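Local coordinates for GDSL-like protein (Collinsella aerofaciens ATCC 25986, PDB 7BXD) that is probably an acyl hydrolase of the GDSL (SGNH) family that cleaves ester bonds, at residues I163-S166 / D167-N170; M215-G218 / L219-S222. One frame throughout, in Å; residues are numbered along the deposited sequence.

Contact 1: I163-S166 / D167-N170; sequences IPAS and DELN
The carboxylate of Glu-168 reaches back to the main chain of Ala-165, where OE1 accepts the N-H of Ala-165, N to OE1 2.9 Å. The bond is nearly straight, 164° at the hydrogen, and uses the OE1 lone pair that faces away from the other carboxylate oxygen. In return Glu-168 N donates to Ala-165 O, 2.9 Å away, closing a type I turn from Ala-165 to Glu-168. With CG anti to the carbonyl carbon (chi1 -66°), the Glu-168 chain folds back over the start of the turn: its CB meets Pro-164 CB at 4.0 Å, and its OE1 passes 3.6 Å from Ala-165 CB. That methyl also has OD1 of Asp-167 at 3.5 Å, so two acidic side chains border it. The proline ring carries on toward Asn-170, with Pro-164 CG 4.4 Å from Asn-170 CB.

Further out, His-159 NE2 gives OE1 of Glu-168 a second hydrogen bond, and the hydroxyl of Ser-166 bonds with Gln-176 and Thr-155. The amide of Asn-170 holds the following chain through OD1, which accepts from Leu-172 N and Leu-174 N, while its ND2 reaches Phe-110 O; Pro-164 rests on helix 107-111. An alanine in place of this glutamate is likely to leave Ala-165 N and His-159 NE2 without their shared acceptor. One oxygen thus ties a backbone amide to an imidazole, and the carboxylate would tend to favour the protonated form of His-159.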
loop_
_atom_site.group_PDB
_atom_site.type_symbol
_atom_site.label_atom_id
_atom_site.label_comp_id
_atom_site.label_asym_id
_atom_site.label_seq_id
_atom_site.Cartn_x
_atom_site.Cartn_y
_atom_site.Cartn_z
ATOM N N ILE A 163 -5.694 15.475 6.706
ATOM C CA ILE A 163 -4.633 14.576 6.252
ATOM C C ILE A 163 -3.377 15.415 6.011
ATOM O O ILE A 163 -3.389 16.278 5.121
ATOM C CB ILE A 163 -5.058 13.827 4.978
ATOM C CG1 ILE A 163 -6.295 12.951 5.290
ATOM C CG2 ILE A 163 -3.871 13.039 4.425
ATOM C CD1 ILE A 163 -6.930 12.271 4.121
ATOM N N PRO A 164 -2.286 15.186 6.742
ATOM C CA PRO A 164 -1.059 15.969 6.524
ATOM C C PRO A 164 -0.340 15.555 5.246
ATOM O O PRO A 164 -0.489 14.431 4.747
ATOM C CB PRO A 164 -0.196 15.640 7.749
ATOM C CG PRO A 164 -0.741 14.381 8.296
ATOM C CD PRO A 164 -2.147 14.201 7.829
ATOM N N ALA A 165 0.439 16.491 4.699
ATOM C CA ALA A 165 1.372 16.144 3.636
ATOM C C ALA A 165 2.504 15.286 4.197
ATOM O O ALA A 165 2.786 15.282 5.396
ATOM C CB ALA A 165 1.989 17.410 3.047
ATOM N N SER A 166 3.211 14.595 3.300
ATOM C CA SER A 166 4.189 13.601 3.755
ATOM C C SER A 166 5.271 14.210 4.607
ATOM O O SER A 166 5.837 13.522 5.496
ATOM C CB SER A 166 4.838 12.964 2.519
ATOM O OG SER A 166 3.896 12.182 1.824
ATOM N N ASP A 167 5.622 15.475 4.317
ATOM C CA ASP A 167 6.697 16.131 5.041
ATOM C C ASP A 167 6.237 16.893 6.278
ATOM O O ASP A 167 7.094 17.404 7.019
ATOM C CB ASP A 167 7.502 17.034 4.093
ATOM C CG ASP A 167 6.644 18.084 3.343
ATOM O OD1 ASP A 167 5.393 18.050 3.339
ATOM O OD2 ASP A 167 7.259 18.987 2.727
ATOM N N GLU A 168 4.925 16.970 6.519
ATOM C CA GLU A 168 4.374 17.587 7.719
ATOM C C GLU A 168 4.356 16.588 8.874
ATOM O O GLU A 168 4.469 15.370 8.681
ATOM C CB GLU A 168 2.964 18.125 7.445
ATOM C CG GLU A 168 2.953 19.257 6.461
ATOM C CD GLU A 168 1.571 19.806 6.266
ATOM O OE1 GLU A 168 0.641 19.047 5.946
ATOM O OE2 GLU A 168 1.434 21.031 6.465
ATOM N N LEU A 169 4.160 17.091 10.091
ATOM C CA LEU A 169 4.044 16.222 11.251
ATOM C C LEU A 169 2.593 15.846 11.468
ATOM O O LEU A 169 1.701 16.706 11.405
ATOM C CB LEU A 169 4.538 16.919 12.507
ATOM C CG LEU A 169 6.013 17.362 12.471
ATOM C CD1 LEU A 169 6.369 18.140 13.730
ATOM C CD2 LEU A 169 6.971 16.194 12.252
ATOM N N ASN A 170 2.359 14.573 11.757
ATOM C CA ASN A 170 1.050 14.158 12.241
ATOM C C ASN A 170 0.877 14.610 13.691
ATOM O O ASN A 170 1.722 15.314 14.255
ATOM C CB ASN A 170 0.819 12.661 11.988
ATOM C CG ASN A 170 1.645 11.739 12.887
ATOM O OD1 ASN A 170 2.344 12.171 13.818
ATOM N ND2 ASN A 170 1.577 10.441 12.594
#

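Contact 2: M215-G218 / L219-S222; sequences MPDG and LHYS
Three donors converge on the single carboxylate of Asp-217, and two of them belong to the same residue, His-220. OD2 takes the ring N-H of His-220 ND1 at 2.7 Å, through its syn lone pair and near the imidazole plane, with 167° at the hydrogen. OD1 accepts His-220 N at 2.8 Å, also on the syn side, and Leu-219 N at 3.0 Å, the latter from above the carboxylate plane. Carboxylate and ring planes are turned 36° apart. Asp-217 CG sits between its own backbone N and carbonyl carbon (chi1 67°), which swings both oxygens toward the residues ahead, and Lys-158 adds a salt bridge to OD2.

Earlier in the loop, Met-215 lies alongside Tyr-221. Its sulfur SD is 4.4 Å from the centroid of the Tyr-221 ring, an oblique Met-aromatic contact, and its CE curls to 3.4 Å from the Tyr-221 OH. The buried His-220 O has no hydrogen-bonding partner and meets instead Met-215 CA, at 3.2 Å, in a C-H···O contact. Ser-222 is the N-cap of helix 223-240, its OG bonding with Gly-225 N and Leu-213 O.

Aspartate and histidine three apart, with His-220 touching Ser-37, match the Asp-x-x-His block of SGNH hydrolases, consistent with a Ser-His-Asp triad. The ND1 bond holds the imidazole's rotation, while that at His-220 N secures its backbone.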
loop_
_atom_site.group_PDB
_atom_site.type_symbol
_atom_site.label_atom_id
_atom_site.label_comp_id
_atom_site.label_asym_id
_atom_site.label_seq_id
_atom_site.Cartn_x
_atom_site.Cartn_y
_atom_site.Cartn_z
ATOM N N MET A 215 -2.967 13.110 -9.928
ATOM C CA MET A 215 -3.280 13.060 -8.488
ATOM C C MET A 215 -4.137 14.263 -8.117
ATOM O O MET A 215 -3.667 15.201 -7.466
ATOM C CB MET A 215 -2.008 13.035 -7.617
ATOM C CG MET A 215 -1.135 11.833 -7.866
ATOM S SD MET A 215 0.297 11.755 -6.773
ATOM C CE MET A 215 -0.497 11.378 -5.202
ATOM N N PRO A 216 -5.424 14.252 -8.494
ATOM C CA PRO A 216 -6.210 15.498 -8.453
ATOM C C PRO A 216 -6.333 16.098 -7.077
ATOM O O PRO A 216 -6.435 17.326 -6.977
ATOM C CB PRO A 216 -7.582 15.068 -9.002
ATOM C CG PRO A 216 -7.304 13.863 -9.845
ATOM C CD PRO A 216 -6.118 13.175 -9.228
ATOM N N ASP A 217 -6.399 15.294 -6.015
ATOM C CA ASP A 217 -6.483 15.814 -4.651
ATOM C C ASP A 217 -5.149 15.713 -3.916
ATOM O O ASP A 217 -5.121 15.907 -2.698
ATOM C CB ASP A 217 -7.582 15.107 -3.847
ATOM C CG ASP A 217 -7.271 13.666 -3.588
ATOM O OD1 ASP A 217 -6.292 13.130 -4.169
ATOM O OD2 ASP A 217 -8.013 13.044 -2.806
ATOM N N GLY A 218 -4.050 15.412 -4.615
ATOM C CA GLY A 218 -2.752 15.316 -3.971
ATOM C C GLY A 218 -2.534 14.063 -3.146
ATOM O O GLY A 218 -1.537 13.998 -2.401
ATOM N N LEU A 219 -3.422 13.070 -3.272
ATOM C CA LEU A 219 -3.369 11.880 -2.423
ATOM C C LEU A 219 -3.777 10.653 -3.223
ATOM O O LEU A 219 -3.046 9.651 -3.273
ATOM C CB LEU A 219 -4.268 12.083 -1.205
ATOM C CG LEU A 219 -4.537 10.867 -0.309
ATOM C CD1 LEU A 219 -3.214 10.323 0.250
ATOM C CD2 LEU A 219 -5.483 11.261 0.823
ATOM N N HIS A 220 -4.935 10.729 -3.870
ATOM C CA HIS A 220 -5.436 9.673 -4.730
ATOM C C HIS A 220 -4.987 9.891 -6.176
ATOM O O HIS A 220 -4.200 10.793 -6.468
ATOM C CB HIS A 220 -6.956 9.603 -4.555
ATOM C CG HIS A 220 -7.341 9.369 -3.129
ATOM N ND1 HIS A 220 -7.824 10.370 -2.307
ATOM C CD2 HIS A 220 -7.202 8.275 -2.342
ATOM C CE1 HIS A 220 -8.019 9.885 -1.093
ATOM N NE2 HIS A 220 -7.656 8.615 -1.087
ATOM N N TYR A 221 -5.481 9.061 -7.087
ATOM C CA TYR A 221 -5.028 9.045 -8.467
ATOM C C TYR A 221 -6.219 9.109 -9.409
ATOM O O TYR A 221 -7.269 8.498 -9.160
ATOM C CB TYR A 221 -4.142 7.789 -8.780
ATOM C CG TYR A 221 -2.900 7.767 -7.925
ATOM C CD1 TYR A 221 -2.962 7.351 -6.585
ATOM C CD2 TYR A 221 -1.695 8.274 -8.396
ATOM C CE1 TYR A 221 -1.850 7.445 -5.746
ATOM C CE2 TYR A 221 -0.569 8.349 -7.571
ATOM C CZ TYR A 221 -0.671 7.956 -6.234
ATOM O OH TYR A 221 0.428 8.109 -5.406
ATOM N N SER A 222 -6.035 9.835 -10.511
ATOM C CA SER A 222 -6.997 9.784 -11.608
ATOM C C SER A 222 -6.852 8.458 -12.355
ATOM O O SER A 222 -5.896 7.715 -12.148
ATOM C CB SER A 222 -6.694 10.926 -12.568
ATOM O OG SER A 222 -5.389 10.697 -13.115
#

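Overall arrangement
Each contact is a loop of eight residues that contains a type I turn, but they sit differently. Contact 1, in the loop between strand 146-150 and helix 176-189, is partly buried, with Asp-167 and Leu-169 exposed; contact 2, just before helix 223-240, is mostly buried. Each rests on a carboxylate that accepts backbone N-H, one in contact 1 and two in contact 2, yet in contact 1 the carboxylate also binds a histidine elsewhere in the same loop, whereas in contact 2 the histidine follows just after the turn and belongs to the probable active site. Their centres are about 16 Å apart. They meet where Ile-163 CD1 packs on Leu-219 CD2 at 3.7 Å, and Thr-155 hydrogen-bonds to both, through Ser-166 and Gly-218.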